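Local coordinates for protein thermospermine synthase (Medicago truncatula, PDB 6BQ7) that probably catalyses the transfer of an aminopropyl group from decarboxylated S-adenosylmethionine to spermidine, making thermospermine and methylthioadenosine, at residues Glu84-Glu89 against His250-Ala255; Asp163-Leu168 against Tyr192-Lys197. All blocks are in the same frame, centred on the assembly; numbering follows the deposited sequence.

The two contacts illustrate how one Rossmann-like aminopropyltransferase domain builds its two substrate sites from different chemistry. Contact 1 is buried: helix 84-98 meets the end of strand 243-251 mainly through aliphatic and aromatic side chains, beside bound spermidine and next to a second subunit. Contact 2 is only partly buried and touches no other chain of the assembly; the start of helix 164-170 faces the loop that leads into helix 197-204, and a salt bridge and two lysine chains join the apolar pairs. It includes adenosine-binding residues. The segments share no helix or strand, and the two centres lie about 25 Å apart.

Contact 1 (Glu84-Glu89 against His250-Ala255); sequences EFIYHE and HIPSYA. With SPD (spermidine), chain C.
Ile86 and Tyr87, on the first turn of helix 84-98, pack on Ile251 and Tyr254, where strand 243-251 of the Rossmann-like sheet gives way to a 3-10 turn; the pairing forms one side of the spermidine pocket. Ile86 uses both branches. Its CG2, anti to the backbone N, lies 3.9 Å from CG1 of Ile251, the two side chains sliding past each other in opposite directions, while its CD1 meets CD of Pro252 at 4.1 Å, roughly at a right angle. Ile223 of the second subunit packs on both Ile86 and Pro252.

Next comes Tyr87, whose CB takes CD1 of Ile251 at 3.6 Å; the same methyl then lies at the edge of the Tyr87 ring, near its plane. Over one ring face, towards the rim, sits the hydroxyl of Tyr254, with OH 4.0 Å from Tyr87 CD1. Each phenol has its polar end held by another residue: Tyr87 OH is hydrogen-bonded to Asp181, the predicted proton acceptor, and Tyr254 OH to the backbone O of Gln78.

The Tyr254 ring is sandwiched, with CG2 of Ile251 centred on one face and C3 of spermidine on the other. With an alanine in place of this tyrosine, the aliphatic chain of spermidine would probably lose its flat support, and the carbonyl of Gln78 its hydroxyl partner. One residue after Tyr87, His88 turns ND1 to Glu84 OE1 at 2.8 Å, on the anti side of the carboxylate, with the oxygen 30° out of the imidazole plane.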
loop_
_atom_site.group_PDB
_atom_site.type_symbol
_atom_site.label_atom_id
_atom_site.label_comp_id
_atom_site.label_asym_id
_atom_site.label_seq_id
_atom_site.Cartn_x
_atom_site.Cartn_y
_atom_site.Cartn_z
ATOM N N GLU A 84 17.329 17.423 2.553
ATOM C CA GLU A 84 18.605 17.049 1.944
ATOM C C GLU A 84 19.761 17.858 2.527
ATOM O O GLU A 84 20.913 17.391 2.505
ATOM C CB GLU A 84 18.569 17.198 0.418
ATOM C CG GLU A 84 18.243 18.591 -0.104
ATOM C CD GLU A 84 19.469 19.498 -0.304
ATOM O OE1 GLU A 84 20.609 19.102 0.014
ATOM O OE2 GLU A 84 19.286 20.642 -0.769
ATOM N N PHE A 85 19.492 19.062 3.059
ATOM C CA PHE A 85 20.571 19.835 3.679
ATOM C C PHE A 85 21.247 19.061 4.797
ATOM O O PHE A 85 22.461 19.206 5.008
ATOM C CB PHE A 85 20.068 21.197 4.193
ATOM C CG PHE A 85 19.194 21.132 5.430
ATOM C CD1 PHE A 85 17.808 21.011 5.317
ATOM C CD2 PHE A 85 19.748 21.254 6.701
ATOM C CE1 PHE A 85 17.002 20.990 6.462
ATOM C CE2 PHE A 85 18.953 21.228 7.847
ATOM C CZ PHE A 85 17.583 21.091 7.729
ATOM N N ILE A 86 20.497 18.227 5.522
ATOM C CA ILE A 86 21.120 17.453 6.592
ATOM C C ILE A 86 22.164 16.520 6.014
ATOM O O ILE A 86 23.308 16.461 6.482
ATOM C CB ILE A 86 20.074 16.659 7.392
ATOM C CG1 ILE A 86 19.046 17.586 8.047
ATOM C CG2 ILE A 86 20.798 15.802 8.445
ATOM C CD1 ILE A 86 17.894 16.829 8.688
ATOM N N TYR A 87 21.767 15.766 4.987
ATOM C CA TYR A 87 22.649 14.779 4.392
ATOM C C TYR A 87 23.877 15.440 3.804
ATOM O O TYR A 87 25.003 14.992 4.038
ATOM C CB TYR A 87 21.902 13.987 3.310
ATOM C CG TYR A 87 22.824 13.061 2.569
ATOM C CD1 TYR A 87 23.123 11.800 3.071
ATOM C CD2 TYR A 87 23.441 13.471 1.394
ATOM C CE1 TYR A 87 23.996 10.961 2.399
ATOM C CE2 TYR A 87 24.315 12.651 0.720
ATOM C CZ TYR A 87 24.589 11.392 1.220
ATOM O OH TYR A 87 25.450 10.564 0.517
ATOM N N HIS A 88 23.680 16.474 3.031
ATOM C CA HIS A 88 24.777 17.148 2.382
ATOM C C HIS A 88 25.699 17.950 3.286
ATOM O O HIS A 88 26.839 18.017 3.033
ATOM C CB HIS A 88 24.304 17.913 1.178
ATOM C CG HIS A 88 23.732 17.031 0.131
ATOM N ND1 HIS A 88 22.391 16.908 -0.078
ATOM C CD2 HIS A 88 24.323 16.164 -0.707
ATOM C CE1 HIS A 88 22.180 16.030 -1.026
ATOM N NE2 HIS A 88 23.338 15.563 -1.421
ATOM N N GLU A 89 25.166 18.600 4.297
ATOM C CA GLU A 89 25.999 19.266 5.296
ATOM C C GLU A 89 26.831 18.254 6.072
ATOM O O GLU A 89 28.030 18.459 6.290
ATOM C CB GLU A 89 25.128 20.079 6.253
ATOM C CG GLU A 89 24.641 21.401 5.642
ATOM C CD GLU A 89 24.088 22.360 6.687
ATOM O OE1 GLU A 89 24.195 22.059 7.898
ATOM O OE2 GLU A 89 23.525 23.408 6.293
ATOM N N HIS A 250 20.089 11.538 11.956
ATOM C CA HIS A 250 18.760 11.207 11.478
ATOM C C HIS A 250 18.412 12.025 10.242
ATOM O O HIS A 250 18.625 13.240 10.210
ATOM C CB HIS A 250 17.736 11.462 12.584
ATOM C CG HIS A 250 16.342 11.045 12.220
ATOM N ND1 HIS A 250 15.298 11.942 12.137
ATOM C CD2 HIS A 250 15.826 9.830 11.904
ATOM C CE1 HIS A 250 14.194 11.298 11.788
ATOM N NE2 HIS A 250 14.489 10.017 11.638
ATOM N N ILE A 251 17.874 11.357 9.224
ATOM C CA ILE A 251 17.338 12.055 8.058
ATOM C C ILE A 251 15.891 11.616 7.885
ATOM O O ILE A 251 15.626 10.468 7.489
ATOM C CB ILE A 251 18.213 11.796 6.822
ATOM C CG1 ILE A 251 19.648 12.264 7.171
ATOM C CG2 ILE A 251 17.660 12.521 5.609
ATOM C CD1 ILE A 251 20.658 12.136 6.086
ATOM N N PRO A 252 14.925 12.486 8.196
ATOM C CA PRO A 252 13.523 12.031 8.235
ATOM C C PRO A 252 13.055 11.399 6.943
ATOM O O PRO A 252 12.374 10.365 6.981
ATOM C CB PRO A 252 12.739 13.311 8.551
ATOM C CG PRO A 252 13.745 14.204 9.248
ATOM C CD PRO A 252 15.077 13.899 8.587
ATOM N N SER A 253 13.387 11.994 5.794
ATOM C CA SER A 253 12.947 11.419 4.533
ATOM C C SER A 253 13.549 10.036 4.295
ATOM O O SER A 253 13.026 9.285 3.468
ATOM C CB SER A 253 13.301 12.350 3.368
ATOM O OG SER A 253 14.712 12.410 3.254
ATOM N N TYR A 254 14.586 9.661 4.998
ATOM C CA TYR A 254 15.171 8.348 4.824
ATOM C C TYR A 254 14.607 7.353 5.791
ATOM O O TYR A 254 14.915 6.229 5.732
ATOM C CB TYR A 254 16.652 8.395 5.089
ATOM C CG TYR A 254 17.466 9.063 4.076
ATOM C CD1 TYR A 254 16.895 9.722 3.054
ATOM C CD2 TYR A 254 18.815 9.075 4.169
ATOM C CE1 TYR A 254 17.636 10.361 2.123
ATOM C CE2 TYR A 254 19.573 9.716 3.247
ATOM C CZ TYR A 254 18.970 10.354 2.216
ATOM O OH TYR A 254 19.696 11.001 1.274
ATOM N N ALA A 255 13.790 7.815 6.698
ATOM C CA ALA A 255 13.246 7.031 7.767
ATOM C C ALA A 255 14.278 6.212 8.497
ATOM O O ALA A 255 13.983 5.086 8.798
ATOM C CB ALA A 255 12.110 6.158 7.295
HETATM N N1 SPD C . 15.859 5.679 1.100
HETATM C C2 SPD C . 17.172 5.428 1.659
HETATM C C3 SPD C . 18.036 6.642 1.365
HETATM C C4 SPD C . 19.187 6.242 0.450
HETATM C C5 SPD C . 20.205 7.381 0.434
HETATM N N6 SPD C . 21.334 7.055 -0.420
HETATM C C7 SPD C . 22.425 7.971 -0.129
HETATM C C8 SPD C . 23.376 8.021 -1.324
HETATM C C9 SPD C . 23.073 9.253 -2.169
HETATM N N10 SPD C . 23.984 9.287 -3.303
#

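Contact 2 (Asp163-Leu168 against Tyr192-Lys197); sequences DAKAEL and YKLYTK
Three torsions set up the meeting of Asp163 with Lys193. In Asp163, CG stands anti to the backbone N (chi1 169°), which carries the carboxylate across to the loop; in Lys193, CG sits between the backbone N and the carbonyl carbon, and a final bend (chi4 -63°) turns the amine off the line of an otherwise extended chain. The two groups come from opposite directions and form a salt bridge, rather long at 3.6 Å between Asp163 OD1 and Lys193 NZ. Lys193 CE lies equally near both carboxylate oxygens, and its amine is held mainly by a hydrogen bond to the backbone O of Pro190, an adenosine-binding residue.

Asp163 has a second task. It is the N-cap of helix 164-170, its OD2 accepting from Ala166 N at 3.1 Å, with the donor well above the carboxylate plane (55° out of it). In this Rossmann-like domain the helix follows strand 157-161, and Asp163 and Ala164 at its start bind adenosine, as does Cys191, in the facing loop just ahead of Tyr192. One residue thus caps the helix and ties it to the loop, and the helix N-terminus and the lysine would probably both favour its negative charge.

Alongside the ion pair the contact is apolar. Leu194 splits its branches: CD1 reaches Ala164 CB at 3.9 Å, while CD2 presses tightly against Lys165 CB at 3.5 Å. Lys165 runs out fully extended, its CD meeting Lys193 CD at 3.9 Å, so that the two lysines touch through methylenes. Within the loop, Thr196 turns OG1 back to Lys193 O, 2.9 Å away, and Phe199 of helix 197-204 packs on both Lys165 and Leu194.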
loop_
_atom_site.group_PDB
_atom_site.type_symbol
_atom_site.label_atom_id
_atom_site.label_comp_id
_atom_site.label_asym_id
_atom_site.label_seq_id
_atom_site.Cartn_x
_atom_site.Cartn_y
_atom_site.Cartn_z
ATOM N N ASP A 163 33.369 6.430 -14.658
ATOM C CA ASP A 163 33.553 5.670 -13.432
ATOM C C ASP A 163 34.614 6.365 -12.589
ATOM O O ASP A 163 35.659 6.773 -13.104
ATOM C CB ASP A 163 33.966 4.234 -13.763
ATOM C CG ASP A 163 34.428 3.459 -12.548
ATOM O OD1 ASP A 163 33.670 3.399 -11.555
ATOM O OD2 ASP A 163 35.549 2.909 -12.585
ATOM N N ALA A 164 34.332 6.530 -11.291
ATOM C CA ALA A 164 35.250 7.264 -10.415
ATOM C C ALA A 164 36.609 6.579 -10.313
ATOM O O ALA A 164 37.651 7.245 -10.367
ATOM C CB ALA A 164 34.621 7.426 -9.034
ATOM N N LYS A 165 36.620 5.250 -10.157
ATOM C CA LYS A 165 37.886 4.527 -10.080
ATOM C C LYS A 165 38.712 4.727 -11.346
ATOM O O LYS A 165 39.922 4.968 -11.272
ATOM C CB LYS A 165 37.631 3.038 -9.831
ATOM C CG LYS A 165 38.881 2.178 -9.764
ATOM C CD LYS A 165 38.585 0.774 -9.228
ATOM C CE LYS A 165 39.791 -0.150 -9.387
ATOM N NZ LYS A 165 39.659 -1.433 -8.639
ATOM N N ALA A 166 38.078 4.636 -12.518
ATOM C CA ALA A 166 38.812 4.847 -13.762
ATOM C C ALA A 166 39.375 6.261 -13.832
ATOM O O ALA A 166 40.521 6.464 -14.247
ATOM C CB ALA A 166 37.905 4.570 -14.959
ATOM N N GLU A 167 38.584 7.250 -13.421
ATOM C CA GLU A 167 39.032 8.638 -13.457
ATOM C C GLU A 167 40.238 8.859 -12.551
ATOM O O GLU A 167 41.232 9.470 -12.959
ATOM C CB GLU A 167 37.882 9.557 -13.047
ATOM C CG GLU A 167 38.159 11.034 -13.258
ATOM C CD GLU A 167 38.381 11.373 -14.716
ATOM O OE1 GLU A 167 37.808 10.671 -15.579
ATOM O OE2 GLU A 167 39.120 12.341 -15.000
ATOM N N LEU A 168 40.161 8.372 -11.309
ATOM C CA LEU A 168 41.245 8.597 -10.354
ATOM C C LEU A 168 42.531 7.902 -10.792
ATOM O O LEU A 168 43.625 8.444 -10.616
ATOM C CB LEU A 168 40.820 8.135 -8.959
ATOM C CG LEU A 168 39.888 9.063 -8.176
ATOM C CD1 LEU A 168 39.429 8.390 -6.880
ATOM C CD2 LEU A 168 40.575 10.399 -7.866
ATOM N N TYR A 192 30.395 -1.103 -5.922
ATOM C CA TYR A 192 30.965 -1.942 -4.871
ATOM C C TYR A 192 32.478 -1.763 -4.775
ATOM O O TYR A 192 33.038 -1.621 -3.677
ATOM C CB TYR A 192 30.621 -3.412 -5.117
ATOM C CG TYR A 192 31.392 -4.317 -4.188
ATOM C CD1 TYR A 192 30.939 -4.561 -2.900
ATOM C CD2 TYR A 192 32.592 -4.896 -4.582
ATOM C CE1 TYR A 192 31.647 -5.371 -2.036
ATOM C CE2 TYR A 192 33.309 -5.705 -3.725
ATOM C CZ TYR A 192 32.830 -5.941 -2.454
ATOM O OH TYR A 192 33.540 -6.746 -1.597
ATOM N N LYS A 193 33.161 -1.773 -5.921
ATOM C CA LYS A 193 34.617 -1.700 -5.929
ATOM C C LYS A 193 35.143 -0.408 -5.320
ATOM O O LYS A 193 36.323 -0.345 -4.960
ATOM C CB LYS A 193 35.146 -1.845 -7.358
ATOM C CG LYS A 193 34.768 -0.688 -8.271
ATOM C CD LYS A 193 35.112 -0.980 -9.720
ATOM C CE LYS A 193 34.493 0.054 -10.653
ATOM N NZ LYS A 193 33.003 0.037 -10.599
ATOM N N LEU A 194 34.305 0.622 -5.191
ATOM C CA LEU A 194 34.756 1.871 -4.590
ATOM C C LEU A 194 34.682 1.850 -3.065
ATOM O O LEU A 194 34.778 2.905 -2.428
ATOM C CB LEU A 194 33.952 3.039 -5.160
ATOM C CG LEU A 194 34.017 3.071 -6.685
ATOM C CD1 LEU A 194 33.295 4.271 -7.264
ATOM C CD2 LEU A 194 35.465 3.083 -7.104
ATOM N N TYR A 195 34.526 0.666 -2.474
ATOM C CA TYR A 195 34.546 0.511 -1.027
ATOM C C TYR A 195 35.529 -0.556 -0.562
ATOM O O TYR A 195 35.593 -0.832 0.642
ATOM C CB TYR A 195 33.138 0.164 -0.506
ATOM C CG TYR A 195 32.064 1.213 -0.754
ATOM C CD1 TYR A 195 31.273 1.176 -1.900
ATOM C CD2 TYR A 195 31.803 2.205 0.183
ATOM C CE1 TYR A 195 30.269 2.127 -2.124
ATOM C CE2 TYR A 195 30.810 3.166 -0.029
ATOM C CZ TYR A 195 30.044 3.119 -1.179
ATOM O OH TYR A 195 29.054 4.063 -1.384
ATOM N N THR A 196 36.293 -1.164 -1.471
ATOM C CA THR A 196 37.179 -2.259 -1.104
ATOM C C THR A 196 38.477 -1.732 -0.507
ATOM O O THR A 196 38.910 -0.614 -0.795
ATOM C CB THR A 196 37.515 -3.134 -2.314
ATOM O OG1 THR A 196 37.896 -2.305 -3.417
ATOM C CG2 THR A 196 36.306 -3.953 -2.713
ATOM N N LYS A 197 39.097 -2.564 0.333
ATOM C CA LYS A 197 40.395 -2.227 0.917
ATOM C C LYS A 197 41.411 -1.883 -0.160
ATOM O O LYS A 197 42.095 -0.852 -0.080
ATOM C CB LYS A 197 40.900 -3.391 1.781
ATOM C CG LYS A 197 41.953 -2.997 2.826
ATOM C CD LYS A 197 43.315 -3.533 2.416
ATOM C CE LYS A 197 44.189 -3.857 3.615
ATOM N NZ LYS A 197 45.400 -4.572 3.161
#